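Local structure of protein yesU (Bacillus subtilis, 1OQ1) at residues L135-G140 with L182-D187; I72-L77 with F120-A125. The protein is of unknown function but has a galectin-like fold, a sandwich of antiparallel beta sheets related to those of the concanavalin-type lectins. One frame throughout, in Å; residues are numbered along the deposited sequence.

Interaction 1: L135-G140 with L182-D187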
ATOM      1  N   LEU A 135      -9.987  -1.451   3.119  1.00  5.59           N
ATOM      2  CA  LEU A 135      -8.917  -1.699   4.090  1.00  5.04           C
ATOM      3  C   LEU A 135      -9.145  -3.059   4.740  1.00  5.86           C
ATOM      4  O   LEU A 135     -10.216  -3.316   5.288  1.00  6.27           O
ATOM      5  CB  LEU A 135      -8.901  -0.637   5.194  1.00  4.90           C
ATOM      6  CG  LEU A 135      -7.888  -0.924   6.318  1.00  4.09           C
ATOM      7  CD1 LEU A 135      -6.466  -0.714   5.798  1.00  6.82           C
ATOM      8  CD2 LEU A 135      -8.152  -0.008   7.514  1.00  6.85           C
ATOM      9  N   ARG A 136      -8.147  -3.933   4.672  1.00  6.17           N
ATOM     10  CA  ARG A 136      -8.260  -5.253   5.287  1.00  6.41           C
ATOM     11  C   ARG A 136      -7.113  -5.493   6.252  1.00  5.83           C
ATOM     12  O   ARG A 136      -6.067  -4.848   6.155  1.00  5.20           O
ATOM     13  CB  ARG A 136      -8.270  -6.355   4.220  1.00 10.35           C
ATOM     14  CG  ARG A 136      -9.580  -6.445   3.438  1.00 12.04           C
ATOM     15  CD  ARG A 136      -9.609  -7.676   2.541  1.00 14.69           C
ATOM     16  NE  ARG A 136     -10.775  -7.693   1.657  1.00 13.57           N
ATOM     17  CZ  ARG A 136     -11.976  -8.164   1.982  1.00 15.89           C
ATOM     18  NH1 ARG A 136     -12.202  -8.680   3.184  1.00 13.48           N
ATOM     19  NH2 ARG A 136     -12.965  -8.108   1.099  1.00 13.91           N
ATOM     20  N   LYS A 137      -7.326  -6.413   7.187  1.00  4.77           N
ATOM     21  CA  LYS A 137      -6.313  -6.768   8.175  1.00  4.86           C
ATOM     22  C   LYS A 137      -6.079  -8.273   8.122  1.00  4.90           C
ATOM     23  O   LYS A 137      -7.027  -9.063   8.205  1.00  6.74           O
ATOM     24  CB  LYS A 137      -6.766  -6.374   9.582  1.00  5.95           C
ATOM     25  CG  LYS A 137      -5.720  -6.648  10.659  1.00  6.53           C
ATOM     26  CD  LYS A 137      -6.284  -6.440  12.058  1.00  6.69           C
ATOM     27  CE  LYS A 137      -5.199  -6.584  13.123  1.00  5.94           C
ATOM     28  NZ  LYS A 137      -5.766  -6.469  14.498  1.00  5.20           N
ATOM     29  N   SER A 138      -4.819  -8.666   7.971  1.00  6.03           N
ATOM     30  CA  SER A 138      -4.449 -10.081   7.916  1.00  6.00           C
ATOM     31  C   SER A 138      -3.373 -10.336   8.975  1.00  6.52           C
ATOM     32  O   SER A 138      -2.818  -9.380   9.511  1.00  8.24           O
ATOM     33  CB  SER A 138      -3.919 -10.427   6.521  1.00  7.48           C
ATOM     34  OG  SER A 138      -4.950 -10.342   5.554  1.00  8.72           O
ATOM     35  N   ARG A 139      -3.070 -11.597   9.297  1.00  7.45           N
ATOM     36  CA  ARG A 139      -3.682 -12.792   8.711  1.00  7.71           C
ATOM     37  C   ARG A 139      -5.186 -12.848   8.948  1.00  8.59           C
ATOM     38  O   ARG A 139      -5.656 -12.548  10.041  1.00  9.23           O
ATOM     39  CB  ARG A 139      -3.025 -14.047   9.310  1.00  8.54           C
ATOM     40  CG  ARG A 139      -3.387 -15.356   8.615  1.00 12.60           C
ATOM     41  CD  ARG A 139      -2.617 -16.540   9.210  1.00 17.30           C
ATOM     42  NE  ARG A 139      -2.606 -17.700   8.315  1.00 22.79           N
ATOM     43  CZ  ARG A 139      -3.643 -18.505   8.101  1.00 25.63           C
ATOM     44  NH1 ARG A 139      -3.525 -19.530   7.262  1.00 25.99           N
ATOM     45  NH2 ARG A 139      -4.794 -18.299   8.734  1.00 27.40           N
ATOM     46  N   GLY A 140      -5.942 -13.223   7.919  1.00  8.70           N
ATOM     47  CA  GLY A 140      -7.380 -13.313   8.088  1.00  9.92           C
ATOM     48  C   GLY A 140      -8.242 -12.681   7.013  1.00  8.64           C
ATOM     49  O   GLY A 140      -9.432 -12.966   6.958  1.00  9.38           O
ATOM     50  N   LEU A 182     -11.431   6.998   4.002  1.00  4.69           N
ATOM     51  CA  LEU A 182     -11.911   6.055   5.004  1.00  4.67           C
ATOM     52  C   LEU A 182     -11.073   6.185   6.265  1.00  5.53           C
ATOM     53  O   LEU A 182      -9.977   6.742   6.231  1.00  5.43           O
ATOM     54  CB  LEU A 182     -11.841   4.611   4.472  1.00  5.07           C
ATOM     55  CG  LEU A 182     -10.491   3.980   4.097  1.00  5.84           C
ATOM     56  CD1 LEU A 182      -9.700   3.612   5.349  1.00  5.19           C
ATOM     57  CD2 LEU A 182     -10.740   2.727   3.273  1.00  6.04           C
ATOM     58  N   GLU A 183     -11.600   5.692   7.379  1.00  5.96           N
ATOM     59  CA  GLU A 183     -10.867   5.726   8.636  1.00  7.83           C
ATOM     60  C   GLU A 183     -11.313   4.532   9.474  1.00  8.18           C
ATOM     61  O   GLU A 183     -12.419   4.022   9.298  1.00  8.19           O
ATOM     62  CB  GLU A 183     -11.088   7.052   9.377  1.00 13.29           C
ATOM     63  CG  GLU A 183     -12.370   7.189  10.162  1.00 17.89           C
ATOM     64  CD  GLU A 183     -12.399   8.486  10.961  1.00 23.62           C
ATOM     65  OE1 GLU A 183     -13.283   8.641  11.829  1.00 29.16           O
ATOM     66  OE2 GLU A 183     -11.538   9.354  10.717  1.00 26.11           O
ATOM     67  N   TRP A 184     -10.452   4.081  10.378  1.00  6.41           N
ATOM     68  CA  TRP A 184     -10.768   2.908  11.177  1.00  7.38           C
ATOM     69  C   TRP A 184     -10.046   2.909  12.510  1.00  7.11           C
ATOM     70  O   TRP A 184      -8.933   3.418  12.623  1.00  7.88           O
ATOM     71  CB  TRP A 184     -10.368   1.660  10.385  1.00  9.15           C
ATOM     72  CG  TRP A 184     -10.593   0.355  11.079  1.00  9.21           C
ATOM     73  CD1 TRP A 184     -11.785  -0.146  11.519  1.00  9.98           C
ATOM     74  CD2 TRP A 184      -9.613  -0.658  11.332  1.00 12.78           C
ATOM     75  NE1 TRP A 184     -11.609  -1.411  12.023  1.00 12.19           N
ATOM     76  CE2 TRP A 184     -10.287  -1.751  11.919  1.00 11.84           C
ATOM     77  CE3 TRP A 184      -8.231  -0.750  11.115  1.00 14.15           C
ATOM     78  CZ2 TRP A 184      -9.626  -2.928  12.289  1.00 15.74           C
ATOM     79  CZ3 TRP A 184      -7.574  -1.923  11.484  1.00 15.94           C
ATOM     80  CH2 TRP A 184      -8.274  -2.994  12.063  1.00 15.13           C
HETATM   81  N   MSE A 185     -10.694   2.351  13.527  1.00  7.27           N
HETATM   82  CA  MSE A 185     -10.077   2.250  14.847  1.00  6.88           C
HETATM   83  C   MSE A 185     -10.179   0.800  15.290  1.00  7.79           C
HETATM   84  O   MSE A 185     -11.256   0.329  15.664  1.00  7.82           O
HETATM   85  CB  MSE A 185     -10.781   3.152  15.867  1.00 10.33           C
HETATM   86  CG  MSE A 185     -10.198   3.068  17.281  1.00 13.58           C
HETATM   87 SE   MSE A 185      -8.340   3.650  17.423  0.95 22.68          SE
HETATM   88  CE  MSE A 185      -8.634   5.557  17.515  1.00 18.85           C
ATOM     89  N   ASP A 186      -9.053   0.098  15.221  1.00  7.49           N
ATOM     90  CA  ASP A 186      -8.961  -1.302  15.616  1.00  7.59           C
ATOM     91  C   ASP A 186      -9.054  -1.347  17.137  1.00  8.32           C
ATOM     92  O   ASP A 186      -8.264  -0.691  17.813  1.00  9.09           O
ATOM     93  CB  ASP A 186      -7.609  -1.870  15.167  1.00  6.71           C
ATOM     94  CG  ASP A 186      -7.508  -3.375  15.349  1.00  8.67           C
ATOM     95  OD1 ASP A 186      -8.408  -3.973  15.974  1.00  9.61           O
ATOM     96  OD2 ASP A 186      -6.518  -3.961  14.864  1.00  9.92           O
ATOM     97  N   ASP A 187     -10.006  -2.108  17.677  1.00  9.90           N
ATOM     98  CA  ASP A 187     -10.150  -2.196  19.131  1.00 11.28           C
ATOM     99  C   ASP A 187      -9.198  -3.225  19.727  1.00 10.85           C
ATOM    100  O   ASP A 187      -9.056  -3.311  20.946  1.00 10.97           O
ATOM    101  CB  ASP A 187     -11.593  -2.533  19.534  1.00 14.31           C
ATOM    102  CG  ASP A 187     -12.078  -3.851  18.962  1.00 15.30           C
ATOM    103  OD1 ASP A 187     -11.244  -4.731  18.672  1.00 16.74           O
ATOM    104  OD2 ASP A 187     -13.308  -4.013  18.816  1.00 20.29           O
TER

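Interaction 2: I72-L77 with F120-A125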
ATOM      1  N   ILE A  72      -1.973   4.852 -15.060  1.00  8.01           N
ATOM      2  CA  ILE A  72      -1.692   5.006 -16.484  1.00  8.17           C
ATOM      3  C   ILE A  72      -2.512   4.116 -17.406  1.00  9.19           C
ATOM      4  O   ILE A  72      -2.950   4.563 -18.468  1.00  9.61           O
ATOM      5  CB  ILE A  72      -0.194   4.747 -16.764  1.00  9.31           C
ATOM      6  CG1 ILE A  72       0.658   5.676 -15.896  1.00  8.74           C
ATOM      7  CG2 ILE A  72       0.116   4.965 -18.249  1.00 10.45           C
ATOM      8  CD1 ILE A  72       0.350   7.155 -16.081  1.00  8.54           C
ATOM      9  N   GLU A  73      -2.722   2.867 -17.005  1.00 11.27           N
ATOM     10  CA  GLU A  73      -3.473   1.929 -17.832  1.00 12.52           C
ATOM     11  C   GLU A  73      -4.204   0.875 -17.003  1.00 12.20           C
ATOM     12  O   GLU A  73      -3.651   0.331 -16.047  1.00 11.20           O
ATOM     13  CB  GLU A  73      -2.500   1.247 -18.799  1.00 18.26           C
ATOM     14  CG  GLU A  73      -3.116   0.674 -20.055  1.00 24.08           C
ATOM     15  CD  GLU A  73      -2.056   0.159 -21.018  1.00 28.22           C
ATOM     16  OE1 GLU A  73      -1.391  -0.848 -20.697  1.00 29.25           O
ATOM     17  OE2 GLU A  73      -1.879   0.771 -22.092  1.00 31.67           O
ATOM     18  N   GLN A  74      -5.454   0.598 -17.370  1.00 11.68           N
ATOM     19  CA  GLN A  74      -6.265  -0.413 -16.687  1.00 12.44           C
ATOM     20  C   GLN A  74      -6.652  -1.429 -17.767  1.00 12.54           C
ATOM     21  O   GLN A  74      -6.366  -1.208 -18.943  1.00 13.05           O
ATOM     22  CB  GLN A  74      -7.522   0.230 -16.083  1.00 13.06           C
ATOM     23  CG  GLN A  74      -8.531   0.716 -17.115  1.00 13.22           C
ATOM     24  CD  GLN A  74      -9.749   1.383 -16.496  1.00 15.23           C
ATOM     25  OE1 GLN A  74     -10.821   1.417 -17.100  1.00 15.76           O
ATOM     26  NE2 GLN A  74      -9.589   1.928 -15.294  1.00 13.81           N
ATOM     27  N   PRO A  75      -7.272  -2.563 -17.391  1.00 12.67           N
ATOM     28  CA  PRO A  75      -7.670  -3.037 -16.062  1.00 11.43           C
ATOM     29  C   PRO A  75      -6.484  -3.235 -15.127  1.00 10.69           C
ATOM     30  O   PRO A  75      -5.344  -3.401 -15.570  1.00 11.21           O
ATOM     31  CB  PRO A  75      -8.367  -4.366 -16.356  1.00 13.12           C
ATOM     32  CG  PRO A  75      -8.898  -4.181 -17.734  1.00 13.41           C
ATOM     33  CD  PRO A  75      -7.751  -3.495 -18.429  1.00 12.79           C
ATOM     34  N   GLY A  76      -6.770  -3.235 -13.831  1.00  9.09           N
ATOM     35  CA  GLY A  76      -5.730  -3.422 -12.840  1.00  7.39           C
ATOM     36  C   GLY A  76      -6.208  -2.972 -11.472  1.00  6.34           C
ATOM     37  O   GLY A  76      -7.303  -2.426 -11.338  1.00  7.06           O
ATOM     38  N   LEU A  77      -5.387  -3.202 -10.457  1.00  6.53           N
ATOM     39  CA  LEU A  77      -5.727  -2.813  -9.095  1.00  5.97           C
ATOM     40  C   LEU A  77      -4.445  -2.514  -8.329  1.00  6.49           C
ATOM     41  O   LEU A  77      -3.406  -3.133  -8.575  1.00  7.14           O
ATOM     42  CB  LEU A  77      -6.515  -3.942  -8.411  1.00  6.84           C
ATOM     43  CG  LEU A  77      -6.881  -3.832  -6.924  1.00  7.17           C
ATOM     44  CD1 LEU A  77      -8.179  -4.592  -6.659  1.00  7.89           C
ATOM     45  CD2 LEU A  77      -5.753  -4.380  -6.062  1.00  8.04           C
ATOM     46  N   PHE A 120      -7.990   2.236  -6.488  1.00  4.61           N
ATOM     47  CA  PHE A 120      -8.039   2.062  -7.938  1.00  5.93           C
ATOM     48  C   PHE A 120      -8.313   0.573  -8.174  1.00  6.63           C
ATOM     49  O   PHE A 120      -7.556  -0.122  -8.857  1.00  6.60           O
ATOM     50  CB  PHE A 120      -6.731   2.453  -8.628  1.00  5.97           C
ATOM     51  CG  PHE A 120      -6.875   2.623 -10.124  1.00  5.72           C
ATOM     52  CD1 PHE A 120      -7.434   3.784 -10.653  1.00  5.49           C
ATOM     53  CD2 PHE A 120      -6.520   1.598 -10.994  1.00  5.35           C
ATOM     54  CE1 PHE A 120      -7.640   3.924 -12.029  1.00  6.80           C
ATOM     55  CE2 PHE A 120      -6.722   1.724 -12.376  1.00  6.48           C
ATOM     56  CZ  PHE A 120      -7.285   2.890 -12.893  1.00  7.28           C
ATOM     57  N   ARG A 121      -9.393   0.084  -7.574  1.00  7.10           N
ATOM     58  CA  ARG A 121      -9.774  -1.317  -7.714  1.00  6.14           C
ATOM     59  C   ARG A 121     -10.560  -1.412  -9.011  1.00  5.91           C
ATOM     60  O   ARG A 121     -11.780  -1.245  -9.015  1.00  5.33           O
ATOM     61  CB  ARG A 121     -10.644  -1.739  -6.530  1.00  7.89           C
ATOM     62  CG  ARG A 121     -10.026  -1.415  -5.180  1.00  7.03           C
ATOM     63  CD  ARG A 121     -10.951  -1.790  -4.031  1.00  8.61           C
ATOM     64  NE  ARG A 121     -11.174  -3.231  -3.951  1.00 12.77           N
ATOM     65  CZ  ARG A 121     -12.319  -3.841  -4.241  1.00 12.74           C
ATOM     66  NH1 ARG A 121     -13.378  -3.144  -4.642  1.00 11.93           N
ATOM     67  NH2 ARG A 121     -12.406  -5.158  -4.123  1.00 14.66           N
ATOM     68  N   ARG A 122      -9.855  -1.669 -10.111  1.00  6.08           N
ATOM     69  CA  ARG A 122     -10.489  -1.731 -11.422  1.00  6.27           C
ATOM     70  C   ARG A 122     -10.083  -2.965 -12.236  1.00  7.26           C
ATOM     71  O   ARG A 122     -10.040  -2.911 -13.463  1.00  7.60           O
ATOM     72  CB  ARG A 122     -10.129  -0.469 -12.221  1.00  7.39           C
ATOM     73  CG  ARG A 122     -10.151   0.834 -11.416  1.00  7.83           C
ATOM     74  CD  ARG A 122     -11.558   1.225 -10.960  1.00  8.05           C
ATOM     75  NE  ARG A 122     -11.499   2.272  -9.939  1.00  7.12           N
ATOM     76  CZ  ARG A 122     -11.327   3.566 -10.189  1.00  8.95           C
ATOM     77  NH1 ARG A 122     -11.207   4.000 -11.438  1.00  7.10           N
ATOM     78  NH2 ARG A 122     -11.244   4.427  -9.180  1.00  8.14           N
ATOM     79  N   LYS A 123      -9.791  -4.070 -11.560  1.00  8.01           N
ATOM     80  CA  LYS A 123      -9.384  -5.296 -12.239  1.00  8.19           C
ATOM     81  C   LYS A 123     -10.572  -6.059 -12.829  1.00  8.98           C
ATOM     82  O   LYS A 123     -10.507  -6.530 -13.965  1.00 11.02           O
ATOM     83  CB  LYS A 123      -8.619  -6.202 -11.264  1.00  8.29           C
ATOM     84  CG  LYS A 123      -8.359  -7.627 -11.758  1.00  7.48           C
ATOM     85  CD  LYS A 123      -7.448  -7.666 -12.983  1.00  8.51           C
ATOM     86  CE  LYS A 123      -7.210  -9.107 -13.422  1.00 10.79           C
ATOM     87  NZ  LYS A 123      -6.270  -9.208 -14.574  1.00 10.32           N
ATOM     88  N   TYR A 124     -11.652  -6.169 -12.058  1.00  9.08           N
ATOM     89  CA  TYR A 124     -12.842  -6.901 -12.498  1.00 10.48           C
ATOM     90  C   TYR A 124     -14.057  -6.001 -12.710  1.00 10.86           C
ATOM     91  O   TYR A 124     -14.149  -4.920 -12.131  1.00  9.52           O
ATOM     92  CB  TYR A 124     -13.176  -7.989 -11.474  1.00  9.34           C
ATOM     93  CG  TYR A 124     -12.053  -8.977 -11.247  1.00 10.56           C
ATOM     94  CD1 TYR A 124     -11.667  -9.867 -12.252  1.00 11.28           C
ATOM     95  CD2 TYR A 124     -11.364  -9.015 -10.032  1.00 11.69           C
ATOM     96  CE1 TYR A 124     -10.620 -10.774 -12.053  1.00 13.05           C
ATOM     97  CE2 TYR A 124     -10.317  -9.916  -9.823  1.00 11.63           C
ATOM     98  CZ  TYR A 124      -9.952 -10.791 -10.838  1.00 13.07           C
ATOM     99  OH  TYR A 124      -8.925 -11.684 -10.628  1.00 12.86           O
ATOM    100  N   ALA A 125     -14.996  -6.463 -13.532  1.00 11.20           N
ATOM    101  CA  ALA A 125     -16.205  -5.698 -13.824  1.00 10.62           C
ATOM    102  C   ALA A 125     -16.948  -5.282 -12.560  1.00  9.69           C
ATOM    103  O   ALA A 125     -17.388  -4.137 -12.438  1.00 10.53           O
ATOM    104  CB  ALA A 125     -17.130  -6.508 -14.724  1.00 12.38           C
TER
HETATM  105  O   HOH W   1     -11.752   2.769 -13.977  1.00  9.44           O

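Interaction 1: L135-G140 with L182-D187
K137 and D186 meet in a short salt bridge, K137 NZ lying 2.6 Å from D186 OD2 and using the syn lone pair of that oxygen. The lysine leaves the strand with CG anti to its backbone nitrogen (chi1 -177°) and stays extended to the end, which carries the ammonium right across to the carboxylate. On the way its methylenes pass the rim of W184: K137 CD sits at the indole edge, near the ring plane, 4.0 Å from W184 CH2. L135 meets the same ring obliquely, L135 CD2 coming within 3.7 Å of W184 CE3 as the two side chains cross at about a right angle. L182 adds a looser apolar contact, with its CD2 4.3 Å from L135 CB.

In the next shell the carbonyl oxygens of Y191 and P193 also accept from K137 NZ, so at least three acceptors surround this buried ammonium. Such a setting should favour the charged lysine. D186 OD1 takes the backbone NH of G188, which fixes the carboxylate's rotation from its other oxygen. One face of W184 is overlain by the chain just past its strand: D186 N stands 3.9 Å above the ring plane, over its centre.

The strands 132-138 and 179-185 belong to different sheets of the sandwich; their local axes come no closer than 9.6 Å and run 33° apart, so the gap is bridged chiefly by side chains. L115 and L117 of strand 112-122, A144 and A145 of strand 142-148, and V172 and F174 of strand 171-176 pack around them.

Interaction 2: I72-L77 with F120-A125
Q74 NE2 and R122 NH1 both donate to one water, which is 2.7 Å from Q74 NE2 and 2.9 Å from R122 NH1 and lies in the guanidinium plane, at its edge. This bridge lies at one end of the galectin-like sandwich, where the chain crosses from strand 63-73 of one sheet to strand 76-86 of the other and strand 112-122 turns a corner at F120.

The arginine is bent at chi2 (-67°) and folds back over F120, two residues earlier: R122 CG lies 3.6 Å above the F120 ring plane, over the centre, and one guanidinium face rests on the rim at F120 CD1. Its other terminal nitrogen, NH2, makes a salt bridge to D149 and a bond to the carbonyl of L151, so the whole group is held from several sides. F120 also receives Q74, whose NE2 approaches obliquely to 3.5 Å from F120 CZ.

Beneath these side chains the backbones pair only loosely. R122 N donates to G76 O at 2.9 Å, in the carbonyl plane but bent at the hydrogen (136°), while the return bond from G76 N to R122 O, at 3.3 Å, is weak. R121 is the centre of an inverse gamma turn, and a cis peptide precedes P75, whose CB packs against the carbonyl oxygens of R122 and K123.

Past G76, L77 lies alongside R121, both side chains pointing the same way, with L77 CD1 3.8 Å from R121 CB; M205 of strand 199-205 packs on L77 too. The carbonyl of F120, at the corner of the chain, meets the same leucine: L77 CA sends its hydrogen to F120 O over 3.3 Å in an almost straight CH...O contact, 171° at the hydrogen.

How the interactions relate
Interactions 1 and 2 share one sheet, in which strands 112-122 and 132-138 are neighbours, yet their centres are 23 Å apart and their nearest atoms about 6 Å, without touching. Interaction 1 joins that sheet to the other across the largely buried interior, chiefly through side chains: leucines, an indole and a single lysine-aspartate pair. Interaction 2 works mostly within the sheet, at a partly buried end, where neighbouring strands meet through the backbone and a water bridges two side chains. In both, the aliphatic part of a basic side chain passes an aromatic ring: at the indole edge in interaction 1, over the F120 face in interaction 2. The lysine's salt bridge crosses between the segments, whereas the arginine's acidic partner, D149, lies outside them.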